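Local coordinates for CdiI immunity protein (Cupriavidus taiwanensis, PDB 5T87) that probably neutralises the cognate CdiA toxin of a contact-dependent growth inhibition system by binding it in a toxin-immunity complex, at residues S34-E39 with V67-H72; W44-L49 with E86-S91. All blocks are in the same frame, centred on the assembly; numbering follows the deposited sequence.

Interaction 1: residues S34-E39 with V67-H72; sequences SIAYYE and VTCVGH
Ala36 is the point of closest backbone approach to the second helix: its CA lies 5.0 Å from CA of Cys69, and its methyl fills the space between the backbones there. That methyl, CB of Ala36, points at the 67-72 helix and settles between two side chains one turn apart, 3.6 Å from SG of Cys69 and 3.7 Å from CB of His72. Cys69 swings its sulfur beside the backbone N, anti to the carbonyl carbon (chi1 -76°), which lays SG against the methyl. Next along the segment, Tyr37 reaches across with its ring. Its CE1 stands 4.1 Å from CD2 of His72, over one face of the imidazole and offset toward the rim, while the opposite face of that ring has the carbonyl oxygen of Thr68 above it. With planes at 90° and centroids 5.6 Å apart, the pair is a T-shaped stack, tyrosine edge to histidine face. No hydrogen bond crosses between the segments, so apolar and aromatic contact carries the pairing.

The imidazole also meets the partner protein: NE2 of His72 is hydrogen-bonded to NE2 of His46 of the CdiA toxin chain, and Tyr37 packs on the same toxin residue. The T-shaped pair is thus part of the toxin-binding surface. Behind it, the 34-38 and 67-72 portions run nearly parallel, axes 8.4 Å apart and 12° between their directions, with Leu49 of the intervening helix 42-53 packed on Cys69 and helix 96-114 touching Val67 and Thr68.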
ATOM      1  N   SER A  34      -7.202  -7.500   1.737  1.00 44.88           N
ATOM      2  CA  SER A  34      -8.637  -7.424   1.978  1.00 45.76           C
ATOM      3  C   SER A  34      -8.930  -6.487   3.175  1.00 45.71           C
ATOM      4  O   SER A  34      -9.856  -5.656   3.140  1.00 45.83           O
ATOM      5  CB  SER A  34      -9.216  -8.812   2.215  1.00 46.55           C
ATOM      6  OG  SER A  34     -10.634  -8.765   2.148  1.00 48.73           O
ATOM      7  N   ILE A  35      -8.110  -6.625   4.209  1.00 44.28           N
ATOM      8  CA  ILE A  35      -8.123  -5.718   5.343  1.00 44.11           C
ATOM      9  C   ILE A  35      -7.830  -4.296   4.881  1.00 43.82           C
ATOM     10  O   ILE A  35      -8.572  -3.371   5.217  1.00 44.09           O
ATOM     11  CB  ILE A  35      -7.097  -6.150   6.418  1.00 43.37           C
ATOM     12  CG1 ILE A  35      -7.591  -7.405   7.140  1.00 43.72           C
ATOM     13  CG2 ILE A  35      -6.849  -5.040   7.421  1.00 43.42           C
ATOM     14  CD1 ILE A  35      -6.494  -8.165   7.851  1.00 43.92           C
ATOM     15  N   ALA A  36      -6.752  -4.120   4.131  1.00 43.39           N
ATOM     16  CA  ALA A  36      -6.333  -2.778   3.746  1.00 44.04           C
ATOM     17  C   ALA A  36      -7.413  -2.043   2.966  1.00 45.11           C
ATOM     18  O   ALA A  36      -7.661  -0.880   3.252  1.00 46.30           O
ATOM     19  CB  ALA A  36      -5.050  -2.817   2.950  1.00 44.44           C
ATOM     20  N   TYR A  37      -8.075  -2.736   2.034  1.00 45.13           N
ATOM     21  CA  TYR A  37      -9.007  -2.104   1.086  1.00 46.51           C
ATOM     22  C   TYR A  37     -10.456  -2.071   1.543  1.00 47.54           C
ATOM     23  O   TYR A  37     -11.189  -1.169   1.142  1.00 49.06           O
ATOM     24  CB  TYR A  37      -8.948  -2.793  -0.314  1.00 47.01           C
ATOM     25  CG  TYR A  37      -7.879  -2.277  -1.263  1.00 45.97           C
ATOM     26  CD1 TYR A  37      -6.616  -1.943  -0.790  1.00 45.06           C
ATOM     27  CD2 TYR A  37      -8.119  -2.168  -2.648  1.00 46.69           C
ATOM     28  CE1 TYR A  37      -5.627  -1.485  -1.644  1.00 45.44           C
ATOM     29  CE2 TYR A  37      -7.119  -1.724  -3.522  1.00 46.55           C
ATOM     30  CZ  TYR A  37      -5.870  -1.377  -3.004  1.00 45.84           C
ATOM     31  OH  TYR A  37      -4.826  -0.898  -3.764  1.00 45.31           O
ATOM     32  N   TYR A  38     -10.879  -3.050   2.342  1.00 48.73           N
ATOM     33  CA  TYR A  38     -12.313  -3.236   2.651  1.00 50.29           C
ATOM     34  C   TYR A  38     -12.765  -3.188   4.126  1.00 50.49           C
ATOM     35  O   TYR A  38     -13.944  -2.965   4.346  1.00 50.66           O
ATOM     36  CB  TYR A  38     -12.819  -4.532   2.000  1.00 50.85           C
ATOM     37  CG  TYR A  38     -12.391  -4.646   0.553  1.00 51.87           C
ATOM     38  CD1 TYR A  38     -12.795  -3.691  -0.385  1.00 53.11           C
ATOM     39  CD2 TYR A  38     -11.557  -5.676   0.121  1.00 51.20           C
ATOM     40  CE1 TYR A  38     -12.390  -3.764  -1.708  1.00 52.73           C
ATOM     41  CE2 TYR A  38     -11.144  -5.759  -1.201  1.00 51.51           C
ATOM     42  CZ  TYR A  38     -11.561  -4.800  -2.117  1.00 52.85           C
ATOM     43  OH  TYR A  38     -11.160  -4.872  -3.450  1.00 52.78           O
ATOM     44  N   GLU A  39     -11.890  -3.389   5.116  1.00 51.04           N
ATOM     45  CA  GLU A  39     -12.333  -3.336   6.538  1.00 53.34           C
ATOM     46  C   GLU A  39     -12.304  -1.903   7.069  1.00 52.46           C
ATOM     47  O   GLU A  39     -11.397  -1.129   6.748  1.00 51.32           O
ATOM     48  CB  GLU A  39     -11.526  -4.266   7.457  1.00 55.47           C
ATOM     49  CG  GLU A  39     -11.579  -5.760   7.074  1.00 58.95           C
ATOM     50  CD  GLU A  39     -12.972  -6.402   7.196  1.00 63.08           C
ATOM     51  OE1 GLU A  39     -13.747  -5.973   8.092  1.00 64.04           O
ATOM     52  OE2 GLU A  39     -13.284  -7.343   6.401  1.00 65.49           O
ATOM     53  N   VAL A  67       2.932  -3.634   6.426  1.00 41.65           N
ATOM     54  CA  VAL A  67       3.192  -2.218   6.690  1.00 41.89           C
ATOM     55  C   VAL A  67       2.544  -1.339   5.629  1.00 41.78           C
ATOM     56  O   VAL A  67       1.851  -0.410   5.943  1.00 40.98           O
ATOM     57  CB  VAL A  67       4.695  -1.931   6.744  1.00 43.13           C
ATOM     58  CG1 VAL A  67       4.981  -0.429   6.758  1.00 44.24           C
ATOM     59  CG2 VAL A  67       5.305  -2.592   7.969  1.00 43.23           C
ATOM     60  N   THR A  68       2.776  -1.658   4.362  1.00 43.02           N
ATOM     61  CA  THR A  68       2.137  -0.955   3.255  1.00 43.60           C
ATOM     62  C   THR A  68       0.615  -0.945   3.432  1.00 43.73           C
ATOM     63  O   THR A  68      -0.026   0.085   3.235  1.00 44.51           O
ATOM     64  CB  THR A  68       2.582  -1.570   1.899  1.00 44.29           C
ATOM     65  OG1 THR A  68       3.908  -1.120   1.610  1.00 44.95           O
ATOM     66  CG2 THR A  68       1.670  -1.177   0.739  1.00 44.52           C
ATOM     67  N   CYS A  69       0.056  -2.079   3.835  1.00 43.55           N
ATOM     68  CA  CYS A  69      -1.369  -2.166   4.158  1.00 43.74           C
ATOM     69  C   CYS A  69      -1.803  -1.239   5.297  1.00 43.46           C
ATOM     70  O   CYS A  69      -2.909  -0.690   5.261  1.00 42.34           O
ATOM     71  CB  CYS A  69      -1.758  -3.604   4.489  1.00 43.67           C
ATOM     72  SG  CYS A  69      -1.880  -4.615   3.010  1.00 43.54           S
ATOM     73  N   VAL A  70      -0.941  -1.055   6.293  1.00 43.34           N
ATOM     74  CA  VAL A  70      -1.228  -0.083   7.369  1.00 43.95           C
ATOM     75  C   VAL A  70      -1.316   1.324   6.765  1.00 44.92           C
ATOM     76  O   VAL A  70      -2.171   2.131   7.168  1.00 44.03           O
ATOM     77  CB  VAL A  70      -0.206  -0.177   8.539  1.00 43.71           C
ATOM     78  CG1 VAL A  70      -0.329   0.993   9.514  1.00 44.33           C
ATOM     79  CG2 VAL A  70      -0.389  -1.493   9.291  1.00 43.14           C
ATOM     80  N   GLY A  71      -0.458   1.582   5.774  1.00 45.77           N
ATOM     81  CA  GLY A  71      -0.515   2.803   4.973  1.00 47.01           C
ATOM     82  C   GLY A  71      -1.844   2.997   4.284  1.00 47.39           C
ATOM     83  O   GLY A  71      -2.352   4.114   4.220  1.00 48.34           O
ATOM     84  N   HIS A  72      -2.406   1.906   3.778  1.00 47.47           N
ATOM     85  CA  HIS A  72      -3.694   1.953   3.100  1.00 48.31           C
ATOM     86  C   HIS A  72      -4.816   2.243   4.061  1.00 48.28           C
ATOM     87  O   HIS A  72      -5.684   3.067   3.752  1.00 49.36           O
ATOM     88  CB  HIS A  72      -3.989   0.652   2.353  1.00 48.21           C
ATOM     89  CG  HIS A  72      -3.046   0.386   1.235  1.00 48.79           C
ATOM     90  ND1 HIS A  72      -2.598   1.379   0.392  1.00 50.83           N
ATOM     91  CD2 HIS A  72      -2.455  -0.756   0.820  1.00 49.11           C
ATOM     92  CE1 HIS A  72      -1.775   0.860  -0.501  1.00 50.34           C
ATOM     93  NE2 HIS A  72      -1.666  -0.432  -0.258  1.00 49.44           N
TER

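Interaction 2: residues W44-L49 with E86-S91; sequences WAFKRL and EEFLLS
Aromatic contact joins Phe46 to Phe88, whose rings form a T-shaped pair with centroids 5.5 Å apart and planes at 88°. The edge of Phe46 is directed at the face of Phe88, with CE1 of Phe46 4.0 Å from CG of Phe88. Apolar packing extends this toward the base of the second side chain: CZ of Phe46 comes within 3.8 Å of CB of Phe88, which lies in the plane of the Phe46 ring at its edge. With CG anti to the backbone N in both (chi1 179° for Phe46, 170° for Phe88), each ring extends away from its own helix into the gap between the two, and the side chains lie alongside one another, pointing opposite ways. Their reach is what spans the gap, since the nearest CA atoms, those of Phe46 and Phe88, are 10.0 Å apart.

No hydrogen bond crosses between the two segments. Internally, OG of Ser91 donates to the carbonyl oxygen of Phe88 over 2.7 Å, and NH1 of Arg48 to that of Trp44.

Trp42 stacks on Phe46, and the ring of Phe54 stands nearly perpendicular to that of Phe88. The T-shaped pair therefore belongs to a larger aromatic cluster, a buried side-chain bridge between non-consecutive helices 42-53 and 82-91 of an all-helical fold.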
ATOM      1  N   TRP A  44      -9.590  -3.267  15.028  1.00 43.47           N
ATOM      2  CA  TRP A  44      -9.606  -4.673  14.607  1.00 43.89           C
ATOM      3  C   TRP A  44      -8.574  -4.956  13.505  1.00 43.49           C
ATOM      4  O   TRP A  44      -7.833  -5.932  13.568  1.00 43.26           O
ATOM      5  CB  TRP A  44     -11.009  -5.038  14.128  1.00 44.53           C
ATOM      6  CG  TRP A  44     -11.227  -6.464  13.895  1.00 44.99           C
ATOM      7  CD1 TRP A  44     -11.701  -7.388  14.787  1.00 45.84           C
ATOM      8  CD2 TRP A  44     -11.000  -7.159  12.673  1.00 45.03           C
ATOM      9  NE1 TRP A  44     -11.776  -8.632  14.179  1.00 46.79           N
ATOM     10  CE2 TRP A  44     -11.351  -8.513  12.886  1.00 45.69           C
ATOM     11  CE3 TRP A  44     -10.535  -6.769  11.414  1.00 44.44           C
ATOM     12  CZ2 TRP A  44     -11.251  -9.470  11.889  1.00 46.25           C
ATOM     13  CZ3 TRP A  44     -10.430  -7.722  10.424  1.00 44.58           C
ATOM     14  CH2 TRP A  44     -10.784  -9.062  10.669  1.00 45.20           C
ATOM     15  N   ALA A  45      -8.534  -4.084  12.507  1.00 42.93           N
ATOM     16  CA  ALA A  45      -7.625  -4.240  11.376  1.00 42.77           C
ATOM     17  C   ALA A  45      -6.149  -3.965  11.703  1.00 42.72           C
ATOM     18  O   ALA A  45      -5.274  -4.697  11.232  1.00 43.25           O
ATOM     19  CB  ALA A  45      -8.073  -3.346  10.234  1.00 42.97           C
ATOM     20  N   PHE A  46      -5.884  -2.903  12.476  1.00 42.35           N
ATOM     21  CA  PHE A  46      -4.514  -2.452  12.815  1.00 41.81           C
ATOM     22  C   PHE A  46      -3.823  -3.533  13.624  1.00 41.67           C
ATOM     23  O   PHE A  46      -2.695  -3.886  13.340  1.00 40.32           O
ATOM     24  CB  PHE A  46      -4.592  -1.126  13.590  1.00 42.54           C
ATOM     25  CG  PHE A  46      -3.270  -0.543  14.023  1.00 42.70           C
ATOM     26  CD1 PHE A  46      -2.227  -0.376  13.132  1.00 42.89           C
ATOM     27  CD2 PHE A  46      -3.107  -0.077  15.326  1.00 43.14           C
ATOM     28  CE1 PHE A  46      -1.032   0.195  13.540  1.00 42.95           C
ATOM     29  CE2 PHE A  46      -1.902   0.487  15.747  1.00 43.26           C
ATOM     30  CZ  PHE A  46      -0.871   0.641  14.847  1.00 43.20           C
ATOM     31  N   LYS A  47      -4.542  -4.072  14.608  1.00 42.19           N
ATOM     32  CA  LYS A  47      -4.107  -5.231  15.409  1.00 42.86           C
ATOM     33  C   LYS A  47      -3.578  -6.383  14.545  1.00 42.52           C
ATOM     34  O   LYS A  47      -2.508  -6.931  14.809  1.00 43.34           O
ATOM     35  CB  LYS A  47      -5.279  -5.695  16.275  1.00 44.21           C
ATOM     36  CG  LYS A  47      -5.119  -7.022  16.981  1.00 46.33           C
ATOM     37  CD  LYS A  47      -6.308  -7.301  17.898  1.00 48.35           C
ATOM     38  CE  LYS A  47      -6.485  -8.808  18.091  1.00 50.87           C
ATOM     39  NZ  LYS A  47      -7.726  -9.209  18.819  1.00 52.79           N
ATOM     40  N   ARG A  48      -4.320  -6.724  13.500  1.00 41.86           N
ATOM     41  CA  ARG A  48      -3.985  -7.877  12.675  1.00 41.56           C
ATOM     42  C   ARG A  48      -2.822  -7.651  11.745  1.00 40.64           C
ATOM     43  O   ARG A  48      -1.943  -8.517  11.627  1.00 40.67           O
ATOM     44  CB  ARG A  48      -5.203  -8.369  11.913  1.00 42.03           C
ATOM     45  CG  ARG A  48      -6.083  -9.217  12.801  1.00 43.43           C
ATOM     46  CD  ARG A  48      -7.530  -9.245  12.353  1.00 44.80           C
ATOM     47  NE  ARG A  48      -8.296 -10.110  13.245  1.00 46.44           N
ATOM     48  CZ  ARG A  48      -8.693  -9.783  14.476  1.00 46.07           C
ATOM     49  NH1 ARG A  48      -8.446  -8.578  14.975  1.00 46.45           N
ATOM     50  NH2 ARG A  48      -9.364 -10.665  15.201  1.00 46.54           N
ATOM     51  N   LEU A  49      -2.806  -6.490  11.101  1.00 39.78           N
ATOM     52  CA  LEU A  49      -1.651  -6.077  10.291  1.00 39.74           C
ATOM     53  C   LEU A  49      -0.323  -6.021  11.080  1.00 40.24           C
ATOM     54  O   LEU A  49       0.723  -6.459  10.583  1.00 40.43           O
ATOM     55  CB  LEU A  49      -1.934  -4.733   9.620  1.00 39.69           C
ATOM     56  CG  LEU A  49      -3.078  -4.752   8.590  1.00 40.11           C
ATOM     57  CD1 LEU A  49      -3.272  -3.372   7.984  1.00 40.63           C
ATOM     58  CD2 LEU A  49      -2.830  -5.769   7.486  1.00 40.42           C
ATOM     59  N   GLU A  86       1.433   6.314  14.030  1.00 50.40           N
ATOM     60  CA  GLU A  86       2.716   6.972  13.832  1.00 52.07           C
ATOM     61  C   GLU A  86       3.850   6.330  14.642  1.00 51.51           C
ATOM     62  O   GLU A  86       4.946   6.121  14.109  1.00 51.27           O
ATOM     63  CB  GLU A  86       2.617   8.459  14.132  1.00 55.03           C
ATOM     64  CG  GLU A  86       3.830   9.231  13.643  1.00 57.60           C
ATOM     65  CD  GLU A  86       3.705  10.713  13.872  1.00 61.50           C
ATOM     66  OE1 GLU A  86       3.541  11.129  15.043  1.00 63.72           O
ATOM     67  OE2 GLU A  86       3.774  11.465  12.877  1.00 64.28           O
ATOM     68  N   GLU A  87       3.591   6.029  15.914  1.00 51.88           N
ATOM     69  CA  GLU A  87       4.589   5.370  16.777  1.00 52.88           C
ATOM     70  C   GLU A  87       4.982   4.018  16.191  1.00 50.45           C
ATOM     71  O   GLU A  87       6.171   3.644  16.209  1.00 51.17           O
ATOM     72  CB  GLU A  87       4.094   5.213  18.235  1.00 54.70           C
ATOM     73  CG  GLU A  87       4.374   6.453  19.087  1.00 58.86           C
ATOM     74  CD  GLU A  87       3.481   6.614  20.323  1.00 60.23           C
ATOM     75  OE1 GLU A  87       3.213   5.620  21.038  1.00 60.70           O
ATOM     76  OE2 GLU A  87       3.063   7.763  20.592  1.00 60.55           O
ATOM     77  N   PHE A  88       3.978   3.307  15.672  1.00 46.77           N
ATOM     78  CA  PHE A  88       4.187   2.043  14.961  1.00 44.28           C
ATOM     79  C   PHE A  88       5.125   2.180  13.752  1.00 43.73           C
ATOM     80  O   PHE A  88       6.139   1.489  13.656  1.00 42.07           O
ATOM     81  CB  PHE A  88       2.854   1.466  14.513  1.00 42.39           C
ATOM     82  CG  PHE A  88       2.992   0.314  13.588  1.00 42.18           C
ATOM     83  CD1 PHE A  88       3.459  -0.910  14.054  1.00 42.49           C
ATOM     84  CD2 PHE A  88       2.689   0.449  12.234  1.00 41.92           C
ATOM     85  CE1 PHE A  88       3.601  -1.987  13.199  1.00 42.26           C
ATOM     86  CE2 PHE A  88       2.820  -0.626  11.377  1.00 41.38           C
ATOM     87  CZ  PHE A  88       3.274  -1.846  11.861  1.00 41.72           C
ATOM     88  N   LEU A  89       4.801   3.097  12.854  1.00 43.81           N
ATOM     89  CA  LEU A  89       5.595   3.252  11.643  1.00 45.81           C
ATOM     90  C   LEU A  89       7.002   3.769  11.936  1.00 47.61           C
ATOM     91  O   LEU A  89       7.970   3.338  11.288  1.00 48.25           O
ATOM     92  CB  LEU A  89       4.882   4.165  10.651  1.00 46.48           C
ATOM     93  CG  LEU A  89       3.540   3.645  10.126  1.00 45.64           C
ATOM     94  CD1 LEU A  89       2.823   4.725   9.328  1.00 46.45           C
ATOM     95  CD2 LEU A  89       3.722   2.390   9.290  1.00 45.55           C
ATOM     96  N   LEU A  90       7.115   4.678  12.904  1.00 48.21           N
ATOM     97  CA  LEU A  90       8.412   5.200  13.311  1.00 49.84           C
ATOM     98  C   LEU A  90       9.278   4.163  14.015  1.00 50.22           C
ATOM     99  O   LEU A  90      10.504   4.226  13.922  1.00 51.17           O
ATOM    100  CB  LEU A  90       8.247   6.399  14.235  1.00 51.96           C
ATOM    101  CG  LEU A  90       7.765   7.710  13.615  1.00 53.40           C
ATOM    102  CD1 LEU A  90       7.601   8.715  14.752  1.00 55.24           C
ATOM    103  CD2 LEU A  90       8.709   8.243  12.539  1.00 53.93           C
ATOM    104  N   SER A  91       8.653   3.226  14.728  1.00 49.58           N
ATOM    105  CA  SER A  91       9.407   2.195  15.442  1.00 50.81           C
ATOM    106  C   SER A  91      10.089   1.195  14.509  1.00 51.30           C
ATOM    107  O   SER A  91      10.972   0.460  14.951  1.00 52.64           O
ATOM    108  CB  SER A  91       8.525   1.451  16.448  1.00 50.36           C
ATOM    109  OG  SER A  91       7.504   0.727  15.803  1.00 49.37           O
TER

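In the fold
Both contacts are buried and use T-shaped ring pairs, yet they differ in spacing and surroundings. Interaction 1, centred about 5 Å from the centre of the chain, brings two backbones close through a small residue, and its polar rings continue into the toxin interface. Interaction 2, about 8 Å from that centre, bridges a wider gap with hydrocarbon rings and is touched by no other protein chain of the assembly. They share no helix but interlock: their segments alternate along the chain, their centres lie about 11 Å apart, and Val70 packs against both Leu49 and Phe88, while Ile35 meets Ala45. Helices 25-38, 42-53, 60-76 and 82-91 are thereby linked through side chains.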